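Long-range contacts in surface layer protein (Geobacillus stearothermophilus, PDB 4UJ8), which probably self-assembles into the crystalline surface layer that coats the bacterial cell, this fragment being two consecutive calcium-binding domains, 6 and 7, of the longer protein: residues A[15-20]-A[36-41]; A[117-122]-A[151-156]; A[213-218]-A[232-237]. One frame throughout, in Å; residues are numbered along the deposited sequence.

The three contacts follow one another along the chain, each closing before the next opens, in an elongated fragment. Contact 1 pairs strand 11-16 with strand 34-42 in the Big-like domain, beside a calcium site. Contact 2, its centre about 32 Å from that of contact 1, joins the loop after strand 105-115 to the end of strand 149-152, probably where one domain passes to the next. Contact 3 is the hairpin of strands 214-222 and 231-237 in the second domain, its centre about 29 Å from that of contact 2. Contacts 1 and 3, with centres about 60 Å apart, lie on opposite sides of the chain's centre, consistent with an extended part of a surface-layer protein.

Contact 1. Residues A[15-20]-A[36-41]; sequences KVLDDG and QLKVYA. With CA (calcium ion), chain E.
Asp18 reaches Gln36 with one carboxylate oxygen and calcium with the other. Its OD1 accepts the Gln36 N-H at 2.9 Å, the donor standing above the carboxylate plane, while OD2 binds the metal at 2.3 Å. With chi1 at 64°, CG sits between the backbone N and the carbonyl carbon, which places the carboxylate where both partners can be met. Asp19 OD1 is a second ligand, 2.4 Å from calcium; two waters, Lys21 O, Asn32 OD1 and Asp34 O complete the sphere. Carboxylates suit a dication, whose charge they probably offset.

The turn follows an antiparallel pairing in the Big-like, immunoglobulin-type domain. Lys15 and Lys38 form a hydrogen-bonded pair, Lys15 N donating to Lys38 O at 2.9 Å and Lys38 N answering to Lys15 O. Leu17 N gives a nearly straight bond to Gln36 O, 2.9 Å long. Val16 CG2 lies alongside Leu37 CD2 at 3.8 Å, and Leu37 also packs on Leu98 of strand 94-102. Just past the strand, Leu17 lays CD1 on a Lys38 methylene, CG, at 3.7 Å; Lys38 NZ runs on to salt bridges with Asp80 and Asp51. Gln36 NE2 donates to OD1 of Asp34, whose backbone O binds calcium.

Contact 2. Residues A[117-122]-A[151-156]; sequences TTLKAT and IKDQNG
A folded glutamine side chain brings Gln154 to the backbone of residues 118-120: chi1 of 65° sets CG between the backbone N and the carbonyl carbon, and a bend at chi2 of -99° turns the amide towards Thr118 and Lys120. Both ends of that amide are used. NE2 donates to Thr118 O at 2.8 Å, the acceptor lying in the amide plane, and OE1 takes the Lys120 N-H at 2.7 Å on a lone pair; two bonds thus fix the rotation of the group. Glutamine suits the place because it offers a donor and an acceptor side by side, on a chain long enough to reach.

Beyond it, Thr122 N bonds to Lys152 O at 2.8 Å. Thr122 OG1 donates to Lys120 O at 2.9 Å from above the carbonyl plane, and lies against Gln154 CB. A valine here would probably leave Lys120 O without this donor and the bend from 120 to 122 less firmly held. Ala121 CB meets Ile151 CG2 at 3.8 Å, and helix 170-178 touches both side chains. Both Leu119 methyls rest on Asp153 OD2, CD1 at 3.5 Å, while Asp153 OD1 accepts Asn157 N.

Asp153 opens a type I beta turn to Gly156, whose positive phi favours glycine. Hydrogen bonds from a side-chain amide continue the pairing of strands 123-126 and 149-152 into what is probably the linker between the two domains.

Contact 3. Residues A[213-218]-A[232-237]; sequences AGTVTL and AITVKA
Six backbone hydrogen bonds tie Gly214, Val216 and Leu218 to Ala237, Val235 and Ile233, two to each pair, in a regular antiparallel ladder. Val235 N to Val216 O, at 2.7 Å, runs nearly along the carbonyl direction, whereas Val216 N meets Val235 O at 3.0 Å from a tilted approach. The strand directions lie 160° apart. Glycine suits position 214, where a CB would press on the carbonyl oxygen of Ala213. CA-H...O contacts occur at the non-hydrogen-bonded pairs, such as Thr215 CA to Val235 O at 3.3 Å.

Apolar contacts gather on the face of Val216, Leu218, Ile233 and Val235, all buried. Leu218 CD1 touches Val235 CG2 at 3.9 Å, the two chains crossing at a slant.

The other face is more polar. Thr215 CG2 meets Thr234 CG2 at 3.6 Å, both methyls anti to their backbone N, and Thr215 OG1 lies against Lys236 CG at 3.6 Å. Threonine's methyl packs while its hydroxyl suits a partly open surface.

The hairpin forms the middle of a four-stranded mixed sheet: strand 130-132 runs parallel to 231-237 on one flank, Thr234 and Lys236 bonding to Ile131, and strand 179-184 flanks 214-222 on the other, with Leu218 against Ile182.

Contact 1. Residues A[15-20]-A[36-41]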
ATOM      1  N   LYS A  15       5.112  15.095 -22.906  1.00 14.06           N
ATOM      2  CA  LYS A  15       4.509  15.929 -21.874  1.00 14.23           C
ATOM      3  C   LYS A  15       3.744  15.098 -20.847  1.00 16.88           C
ATOM      4  O   LYS A  15       2.871  14.305 -21.206  1.00 15.42           O
ATOM      5  CB  LYS A  15       3.574  16.942 -22.518  1.00 13.17           C
ATOM      6  CG  LYS A  15       2.707  17.731 -21.568  1.00 26.34           C
ATOM      7  CD  LYS A  15       3.436  18.946 -21.025  1.00 31.36           C
ATOM      8  CE  LYS A  15       2.473  19.880 -20.297  1.00 33.18           C
ATOM      9  NZ  LYS A  15       3.191  20.849 -19.419  1.00 38.92           N
ATOM     10  N   VAL A  16       4.072  15.294 -19.575  1.00 16.24           N
ATOM     11  CA  VAL A  16       3.327  14.687 -18.471  1.00 17.19           C
ATOM     12  C   VAL A  16       2.240  15.664 -18.032  1.00 17.04           C
ATOM     13  O   VAL A  16       2.561  16.783 -17.646  1.00 17.65           O
ATOM     14  CB  VAL A  16       4.256  14.360 -17.282  1.00 12.71           C
ATOM     15  CG1 VAL A  16       3.457  13.819 -16.091  1.00 16.13           C
ATOM     16  CG2 VAL A  16       5.363  13.392 -17.715  1.00 13.11           C
ATOM     17  N   LEU A  17       0.970  15.252 -18.097  1.00 13.56           N
ATOM     18  CA  LEU A  17      -0.139  16.167 -17.831  1.00 11.43           C
ATOM     19  C   LEU A  17      -0.458  16.229 -16.346  1.00 15.23           C
ATOM     20  O   LEU A  17      -0.988  17.226 -15.860  1.00 17.62           O
ATOM     21  CB  LEU A  17      -1.404  15.759 -18.591  1.00  8.34           C
ATOM     22  CG  LEU A  17      -1.339  15.680 -20.122  1.00 14.93           C
ATOM     23  CD1 LEU A  17      -2.673  15.251 -20.694  1.00 16.05           C
ATOM     24  CD2 LEU A  17      -0.899  17.018 -20.733  1.00 18.19           C
ATOM     25  N   ASP A  18      -0.147  15.142 -15.646  1.00 12.46           N
ATOM     26  CA  ASP A  18      -0.451  15.027 -14.218  1.00 13.83           C
ATOM     27  C   ASP A  18       0.815  15.132 -13.367  1.00 15.86           C
ATOM     28  O   ASP A  18       1.708  15.943 -13.657  1.00 15.94           O
ATOM     29  CB  ASP A  18      -1.183  13.703 -13.954  1.00 15.91           C
ATOM     30  CG  ASP A  18      -0.325  12.491 -14.252  1.00 16.73           C
ATOM     31  OD1 ASP A  18       0.236  12.416 -15.366  1.00 11.08           O
ATOM     32  OD2 ASP A  18      -0.186  11.631 -13.360  1.00 15.29           O
ATOM     33  N   ASP A  19       0.904  14.330 -12.309  1.00 15.17           N
ATOM     34  CA  ASP A  19       2.075  14.380 -11.431  1.00 16.82           C
ATOM     35  C   ASP A  19       3.150  13.344 -11.768  1.00 19.38           C
ATOM     36  O   ASP A  19       4.226  13.341 -11.161  1.00 18.48           O
ATOM     37  CB  ASP A  19       1.643  14.223  -9.970  1.00 15.14           C
ATOM     38  CG  ASP A  19       1.116  12.822  -9.644  1.00 18.97           C
ATOM     39  OD1 ASP A  19       0.845  12.025 -10.566  1.00 11.23           O
ATOM     40  OD2 ASP A  19       0.957  12.521  -8.444  1.00 15.36           O
ATOM     41  N   GLY A  20       2.866  12.466 -12.726  1.00 12.29           N
ATOM     42  CA  GLY A  20       3.834  11.463 -13.138  1.00 10.99           C
ATOM     43  C   GLY A  20       3.951  10.291 -12.185  1.00 14.31           C
ATOM     44  O   GLY A  20       4.845   9.450 -12.325  1.00 11.29           O
ATOM     45  N   GLN A  36      -0.722  10.522 -17.328  1.00  7.53           N
ATOM     46  CA  GLN A  36      -1.305  10.889 -18.614  1.00  9.87           C
ATOM     47  C   GLN A  36      -0.273  11.624 -19.457  1.00 13.29           C
ATOM     48  O   GLN A  36       0.300  12.618 -19.003  1.00 10.91           O
ATOM     49  CB  GLN A  36      -2.537  11.749 -18.393  1.00 12.27           C
ATOM     50  CG  GLN A  36      -3.553  11.093 -17.454  1.00 12.54           C
ATOM     51  CD  GLN A  36      -4.361  12.120 -16.698  1.00 23.28           C
ATOM     52  OE1 GLN A  36      -4.731  13.154 -17.254  1.00 26.13           O
ATOM     53  NE2 GLN A  36      -4.611  11.860 -15.413  1.00 21.06           N
ATOM     54  N   LEU A  37      -0.048  11.130 -20.674  1.00 11.94           N
ATOM     55  CA  LEU A  37       1.011  11.638 -21.550  1.00 13.63           C
ATOM     56  C   LEU A  37       0.462  12.180 -22.847  1.00 11.84           C
ATOM     57  O   LEU A  37      -0.488  11.638 -23.412  1.00 11.16           O
ATOM     58  CB  LEU A  37       2.036  10.539 -21.856  1.00 12.44           C
ATOM     59  CG  LEU A  37       2.714   9.877 -20.657  1.00 13.14           C
ATOM     60  CD1 LEU A  37       3.579   8.701 -21.091  1.00 12.77           C
ATOM     61  CD2 LEU A  37       3.532  10.888 -19.864  1.00 13.13           C
ATOM     62  N   LYS A  38       1.061  13.277 -23.301  1.00 11.01           N
ATOM     63  CA  LYS A  38       0.874  13.766 -24.672  1.00 15.17           C
ATOM     64  C   LYS A  38       2.228  13.769 -25.365  1.00 12.25           C
ATOM     65  O   LYS A  38       3.259  13.886 -24.714  1.00 10.95           O
ATOM     66  CB  LYS A  38       0.274  15.173 -24.696  1.00 16.74           C
ATOM     67  CG  LYS A  38      -1.113  15.282 -24.103  1.00 17.05           C
ATOM     68  CD  LYS A  38      -2.104  14.579 -24.969  1.00 20.49           C
ATOM     69  CE  LYS A  38      -2.321  15.349 -26.245  1.00 17.75           C
ATOM     70  NZ  LYS A  38      -3.547  14.927 -26.965  1.00 20.65           N
ATOM     71  N   VAL A  39       2.234  13.604 -26.686  1.00 12.64           N
ATOM     72  CA  VAL A  39       3.468  13.718 -27.443  1.00 14.16           C
ATOM     73  C   VAL A  39       3.267  14.722 -28.575  1.00 13.75           C
ATOM     74  O   VAL A  39       2.437  14.519 -29.461  1.00 15.00           O
ATOM     75  CB  VAL A  39       3.933  12.369 -28.032  1.00 14.64           C
ATOM     76  CG1 VAL A  39       5.292  12.528 -28.700  1.00 16.04           C
ATOM     77  CG2 VAL A  39       4.030  11.316 -26.936  1.00 13.70           C
ATOM     78  N   TYR A  40       4.029  15.808 -28.532  1.00 16.02           N
ATOM     79  CA  TYR A  40       3.866  16.883 -29.492  1.00 16.03           C
ATOM     80  C   TYR A  40       5.094  17.025 -30.391  1.00 11.32           C
ATOM     81  O   TYR A  40       6.233  16.758 -29.976  1.00 10.45           O
ATOM     82  CB  TYR A  40       3.587  18.209 -28.764  1.00 17.01           C
ATOM     83  CG  TYR A  40       2.232  18.305 -28.065  1.00 13.76           C
ATOM     84  CD1 TYR A  40       1.047  18.301 -28.786  1.00 15.94           C
ATOM     85  CD2 TYR A  40       2.150  18.437 -26.677  1.00 24.20           C
ATOM     86  CE1 TYR A  40      -0.190  18.406 -28.154  1.00 20.75           C
ATOM     87  CE2 TYR A  40       0.919  18.533 -26.038  1.00 17.82           C
ATOM     88  CZ  TYR A  40      -0.242  18.530 -26.782  1.00 22.67           C
ATOM     89  OH  TYR A  40      -1.470  18.641 -26.153  1.00 25.67           O
ATOM     90  N   ALA A  41       4.840  17.399 -31.636  1.00 16.92           N
ATOM     91  CA  ALA A  41       5.895  17.851 -32.524  1.00 15.16           C
ATOM     92  C   ALA A  41       5.837  19.377 -32.554  1.00 13.87           C
ATOM     93  O   ALA A  41       4.763  19.942 -32.779  1.00 16.87           O
ATOM     94  CB  ALA A  41       5.713  17.275 -33.904  1.00 12.99           C
TER
HETATM   95 CA    CA E2000      -0.894  10.651 -11.353  1.00 15.17          CA
HETATM   96  O   HOH W   1      -3.313  10.514 -11.897  1.00 16.37           O
HETATM   97  O   HOH W   2      -1.986  12.776 -10.507  1.00 18.46           O

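Contact 2. Residues A[117-122]-A[151-156]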
ATOM      1  N   THR A 117       0.794   5.292  -0.724  1.00 13.80           N
ATOM      2  CA  THR A 117       0.636   6.155   0.445  1.00 13.24           C
ATOM      3  C   THR A 117      -0.270   5.541   1.516  1.00 21.02           C
ATOM      4  O   THR A 117      -0.715   6.236   2.426  1.00 19.07           O
ATOM      5  CB  THR A 117       0.090   7.550   0.054  1.00 16.86           C
ATOM      6  OG1 THR A 117      -1.186   7.435  -0.602  1.00 14.34           O
ATOM      7  CG2 THR A 117       1.090   8.263  -0.863  1.00 16.43           C
ATOM      8  N   THR A 118      -0.532   4.243   1.408  1.00 16.00           N
ATOM      9  CA  THR A 118      -1.331   3.541   2.410  1.00 17.60           C
ATOM     10  C   THR A 118      -0.793   3.808   3.819  1.00 20.33           C
ATOM     11  O   THR A 118       0.421   3.830   4.038  1.00 19.50           O
ATOM     12  CB  THR A 118      -1.354   2.015   2.139  1.00 17.05           C
ATOM     13  OG1 THR A 118      -1.928   1.777   0.853  1.00 18.66           O
ATOM     14  CG2 THR A 118      -2.182   1.255   3.203  1.00 13.16           C
ATOM     15  N   LEU A 119      -1.698   4.053   4.761  1.00 18.90           N
ATOM     16  CA  LEU A 119      -1.316   4.119   6.167  1.00 17.95           C
ATOM     17  C   LEU A 119      -0.811   2.752   6.617  1.00 18.01           C
ATOM     18  O   LEU A 119      -1.487   1.743   6.445  1.00 16.94           O
ATOM     19  CB  LEU A 119      -2.489   4.586   7.026  1.00 22.23           C
ATOM     20  CG  LEU A 119      -2.904   6.046   6.814  1.00 28.60           C
ATOM     21  CD1 LEU A 119      -3.939   6.496   7.849  1.00 28.30           C
ATOM     22  CD2 LEU A 119      -1.678   6.971   6.822  1.00 21.32           C
ATOM     23  N   LYS A 120       0.386   2.742   7.197  1.00 21.73           N
ATOM     24  CA  LYS A 120       1.110   1.516   7.529  1.00 19.72           C
ATOM     25  C   LYS A 120       1.498   1.504   9.008  1.00 17.28           C
ATOM     26  O   LYS A 120       2.047   2.483   9.500  1.00 19.03           O
ATOM     27  CB  LYS A 120       2.356   1.421   6.646  1.00 23.65           C
ATOM     28  CG  LYS A 120       3.009   0.061   6.530  1.00 30.27           C
ATOM     29  CD  LYS A 120       4.242   0.176   5.625  1.00 41.43           C
ATOM     30  CE  LYS A 120       4.955  -1.156   5.442  1.00 44.41           C
ATOM     31  NZ  LYS A 120       6.094  -1.039   4.479  1.00 30.74           N
ATOM     32  N   ALA A 121       1.201   0.413   9.718  1.00 17.52           N
ATOM     33  CA  ALA A 121       1.588   0.299  11.128  1.00 15.61           C
ATOM     34  C   ALA A 121       3.099   0.454  11.249  1.00 15.37           C
ATOM     35  O   ALA A 121       3.847  -0.316  10.652  1.00 20.24           O
ATOM     36  CB  ALA A 121       1.130  -1.037  11.700  1.00 14.60           C
ATOM     37  N   THR A 122       3.535   1.459  12.005  1.00 14.92           N
ATOM     38  CA  THR A 122       4.958   1.794  12.079  1.00 18.04           C
ATOM     39  C   THR A 122       5.525   1.700  13.490  1.00 19.72           C
ATOM     40  O   THR A 122       6.683   1.327  13.676  1.00 20.74           O
ATOM     41  CB  THR A 122       5.201   3.203  11.516  1.00 17.21           C
ATOM     42  OG1 THR A 122       4.728   3.247  10.166  1.00 19.75           O
ATOM     43  CG2 THR A 122       6.689   3.551  11.538  1.00 20.99           C
ATOM     44  N   ILE A 151      -0.943   1.588  18.494  1.00 14.77           N
ATOM     45  CA  ILE A 151      -0.373   1.449  17.164  1.00 14.75           C
ATOM     46  C   ILE A 151      -0.392   2.821  16.501  1.00 18.76           C
ATOM     47  O   ILE A 151      -1.425   3.495  16.506  1.00 18.82           O
ATOM     48  CB  ILE A 151      -1.153   0.426  16.303  1.00 13.22           C
ATOM     49  CG1 ILE A 151      -1.216  -0.935  17.005  1.00 14.10           C
ATOM     50  CG2 ILE A 151      -0.515   0.271  14.920  1.00 15.76           C
ATOM     51  CD1 ILE A 151      -1.976  -2.000  16.238  1.00 11.82           C
ATOM     52  N   LYS A 152       0.761   3.245  15.983  1.00 13.47           N
ATOM     53  CA  LYS A 152       0.876   4.496  15.217  1.00 17.07           C
ATOM     54  C   LYS A 152       1.248   4.210  13.768  1.00 18.44           C
ATOM     55  O   LYS A 152       2.036   3.297  13.497  1.00 16.53           O
ATOM     56  CB  LYS A 152       1.945   5.425  15.806  1.00 19.52           C
ATOM     57  CG  LYS A 152       1.872   5.692  17.302  1.00 24.70           C
ATOM     58  CD  LYS A 152       0.608   6.416  17.708  1.00 25.96           C
ATOM     59  CE  LYS A 152       0.808   7.078  19.067  1.00 32.68           C
ATOM     60  NZ  LYS A 152      -0.431   7.085  19.894  1.00 35.30           N
ATOM     61  N   ASP A 153       0.713   5.003  12.838  1.00 15.06           N
ATOM     62  CA  ASP A 153       1.106   4.882  11.432  1.00 15.62           C
ATOM     63  C   ASP A 153       2.398   5.660  11.160  1.00 19.83           C
ATOM     64  O   ASP A 153       3.015   6.184  12.087  1.00 17.29           O
ATOM     65  CB  ASP A 153      -0.021   5.353  10.497  1.00 17.21           C
ATOM     66  CG  ASP A 153      -0.419   6.819  10.707  1.00 18.52           C
ATOM     67  OD1 ASP A 153       0.402   7.629  11.185  1.00 19.15           O
ATOM     68  OD2 ASP A 153      -1.574   7.161  10.371  1.00 20.73           O
ATOM     69  N   GLN A 154       2.796   5.734   9.894  1.00 18.32           N
ATOM     70  CA  GLN A 154       4.038   6.422   9.519  1.00 21.98           C
ATOM     71  C   GLN A 154       3.990   7.929   9.795  1.00 21.21           C
ATOM     72  O   GLN A 154       5.033   8.595   9.869  1.00 21.98           O
ATOM     73  CB  GLN A 154       4.359   6.181   8.042  1.00 22.73           C
ATOM     74  CG  GLN A 154       3.354   6.772   7.078  1.00 23.45           C
ATOM     75  CD  GLN A 154       2.351   5.756   6.578  1.00 23.91           C
ATOM     76  OE1 GLN A 154       1.709   5.056   7.366  1.00 20.81           O
ATOM     77  NE2 GLN A 154       2.214   5.662   5.261  1.00 21.52           N
ATOM     78  N   ASN A 155       2.789   8.472   9.945  1.00 21.55           N
ATOM     79  CA  ASN A 155       2.647   9.883  10.295  1.00 21.06           C
ATOM     80  C   ASN A 155       2.637  10.095  11.805  1.00 20.44           C
ATOM     81  O   ASN A 155       2.542  11.229  12.288  1.00 18.49           O
ATOM     82  CB  ASN A 155       1.369  10.456   9.683  1.00 23.02           C
ATOM     83  CG  ASN A 155       1.367  10.386   8.164  1.00 25.04           C
ATOM     84  OD1 ASN A 155       2.396  10.588   7.508  1.00 24.79           O
ATOM     85  ND2 ASN A 155       0.210  10.086   7.597  1.00 22.11           N
ATOM     86  N   GLY A 156       2.715   8.996  12.552  1.00 22.53           N
ATOM     87  CA  GLY A 156       2.716   9.060  14.003  1.00 16.71           C
ATOM     88  C   GLY A 156       1.322   9.190  14.585  1.00 17.49           C
ATOM     89  O   GLY A 156       1.155   9.498  15.769  1.00 21.01           O
TER

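Contact 3. Residues A[213-218]-A[232-237]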
ATOM      1  N   ALA A 213      -7.099 -21.982  33.845  1.00 22.05           N
ATOM      2  CA  ALA A 213      -6.725 -20.825  34.647  1.00 21.31           C
ATOM      3  C   ALA A 213      -5.220 -20.783  34.841  1.00 22.31           C
ATOM      4  O   ALA A 213      -4.582 -21.822  34.982  1.00 22.95           O
ATOM      5  CB  ALA A 213      -7.429 -20.851  35.995  1.00 26.52           C
ATOM      6  N   GLY A 214      -4.652 -19.583  34.836  1.00 25.64           N
ATOM      7  CA  GLY A 214      -3.225 -19.440  35.050  1.00 20.72           C
ATOM      8  C   GLY A 214      -2.668 -18.115  34.585  1.00 18.75           C
ATOM      9  O   GLY A 214      -3.408 -17.185  34.270  1.00 17.81           O
ATOM     10  N   THR A 215      -1.344 -18.037  34.548  1.00 19.57           N
ATOM     11  CA  THR A 215      -0.670 -16.804  34.195  1.00 20.25           C
ATOM     12  C   THR A 215       0.431 -17.123  33.219  1.00 22.07           C
ATOM     13  O   THR A 215       1.234 -18.027  33.456  1.00 22.97           O
ATOM     14  CB  THR A 215      -0.099 -16.098  35.442  1.00 18.64           C
ATOM     15  OG1 THR A 215      -1.183 -15.746  36.312  1.00 20.30           O
ATOM     16  CG2 THR A 215       0.663 -14.835  35.053  1.00 22.84           C
ATOM     17  N   VAL A 216       0.457 -16.391  32.110  1.00 15.20           N
ATOM     18  CA  VAL A 216       1.476 -16.587  31.092  1.00 15.91           C
ATOM     19  C   VAL A 216       2.066 -15.263  30.667  1.00 17.34           C
ATOM     20  O   VAL A 216       1.489 -14.208  30.907  1.00 20.28           O
ATOM     21  CB  VAL A 216       0.924 -17.283  29.833  1.00 19.87           C
ATOM     22  CG1 VAL A 216       0.545 -18.709  30.125  1.00 20.24           C
ATOM     23  CG2 VAL A 216      -0.272 -16.515  29.265  1.00 16.84           C
ATOM     24  N   THR A 217       3.226 -15.336  30.026  1.00 16.82           N
ATOM     25  CA  THR A 217       3.789 -14.187  29.339  1.00 17.12           C
ATOM     26  C   THR A 217       3.582 -14.413  27.864  1.00 13.11           C
ATOM     27  O   THR A 217       3.978 -15.451  27.340  1.00 13.73           O
ATOM     28  CB  THR A 217       5.281 -14.016  29.631  1.00 16.17           C
ATOM     29  OG1 THR A 217       5.446 -13.748  31.025  1.00 18.41           O
ATOM     30  CG2 THR A 217       5.867 -12.867  28.812  1.00 15.16           C
ATOM     31  N   LEU A 218       2.926 -13.459  27.203  1.00 12.88           N
ATOM     32  CA  LEU A 218       2.779 -13.489  25.761  1.00 13.20           C
ATOM     33  C   LEU A 218       3.789 -12.536  25.140  1.00 12.57           C
ATOM     34  O   LEU A 218       3.841 -11.358  25.497  1.00 14.62           O
ATOM     35  CB  LEU A 218       1.355 -13.103  25.345  1.00 14.42           C
ATOM     36  CG  LEU A 218       0.232 -14.048  25.790  1.00 13.07           C
ATOM     37  CD1 LEU A 218      -1.098 -13.655  25.146  1.00 15.40           C
ATOM     38  CD2 LEU A 218       0.570 -15.489  25.447  1.00  9.51           C
ATOM     39  N   ALA A 232       6.556  -8.032  25.315  1.00 15.23           N
ATOM     40  CA  ALA A 232       6.073  -9.066  26.226  1.00 10.20           C
ATOM     41  C   ALA A 232       5.008  -8.513  27.160  1.00 14.18           C
ATOM     42  O   ALA A 232       5.206  -7.493  27.827  1.00 16.48           O
ATOM     43  CB  ALA A 232       7.232  -9.651  27.042  1.00 16.21           C
ATOM     44  N   ILE A 233       3.881  -9.210  27.211  1.00 15.13           N
ATOM     45  CA  ILE A 233       2.793  -8.866  28.111  1.00 14.65           C
ATOM     46  C   ILE A 233       2.398 -10.091  28.942  1.00 12.43           C
ATOM     47  O   ILE A 233       2.141 -11.169  28.399  1.00 15.77           O
ATOM     48  CB  ILE A 233       1.569  -8.353  27.334  1.00 12.80           C
ATOM     49  CG1 ILE A 233       1.944  -7.113  26.513  1.00 12.64           C
ATOM     50  CG2 ILE A 233       0.428  -8.039  28.292  1.00 14.35           C
ATOM     51  CD1 ILE A 233       0.927  -6.742  25.430  1.00  8.54           C
ATOM     52  N   THR A 234       2.372  -9.915  30.259  1.00 14.93           N
ATOM     53  CA  THR A 234       1.911 -10.954  31.171  1.00 14.75           C
ATOM     54  C   THR A 234       0.389 -10.937  31.224  1.00 14.49           C
ATOM     55  O   THR A 234      -0.216  -9.877  31.385  1.00 16.27           O
ATOM     56  CB  THR A 234       2.483 -10.762  32.587  1.00 18.69           C
ATOM     57  OG1 THR A 234       3.916 -10.770  32.532  1.00 23.91           O
ATOM     58  CG2 THR A 234       2.001 -11.871  33.521  1.00 17.18           C
ATOM     59  N   VAL A 235      -0.223 -12.108  31.083  1.00 16.08           N
ATOM     60  CA  VAL A 235      -1.675 -12.222  31.101  1.00 14.10           C
ATOM     61  C   VAL A 235      -2.100 -13.106  32.262  1.00 14.42           C
ATOM     62  O   VAL A 235      -1.700 -14.262  32.326  1.00 13.41           O
ATOM     63  CB  VAL A 235      -2.227 -12.825  29.794  1.00 16.60           C
ATOM     64  CG1 VAL A 235      -3.754 -12.938  29.869  1.00 15.55           C
ATOM     65  CG2 VAL A 235      -1.805 -11.989  28.570  1.00 12.94           C
ATOM     66  N   LYS A 236      -2.908 -12.575  33.171  1.00 15.18           N
ATOM     67  CA  LYS A 236      -3.490 -13.431  34.196  1.00 15.84           C
ATOM     68  C   LYS A 236      -4.913 -13.837  33.847  1.00 18.96           C
ATOM     69  O   LYS A 236      -5.776 -12.993  33.612  1.00 14.01           O
ATOM     70  CB  LYS A 236      -3.484 -12.755  35.562  1.00 16.81           C
ATOM     71  CG  LYS A 236      -4.095 -13.647  36.633  1.00 24.39           C
ATOM     72  CD  LYS A 236      -3.894 -13.103  38.028  1.00 25.70           C
ATOM     73  CE  LYS A 236      -4.286 -14.143  39.064  1.00 26.79           C
ATOM     74  NZ  LYS A 236      -4.096 -13.623  40.456  1.00 30.91           N
ATOM     75  N   ALA A 237      -5.144 -15.143  33.825  1.00 15.69           N
ATOM     76  CA  ALA A 237      -6.466 -15.688  33.565  1.00 26.26           C
ATOM     77  C   ALA A 237      -6.938 -16.405  34.825  1.00 27.51           C
ATOM     78  O   ALA A 237      -6.697 -17.596  34.995  1.00 27.92           O
ATOM     79  CB  ALA A 237      -6.436 -16.631  32.359  1.00 20.55           C
TER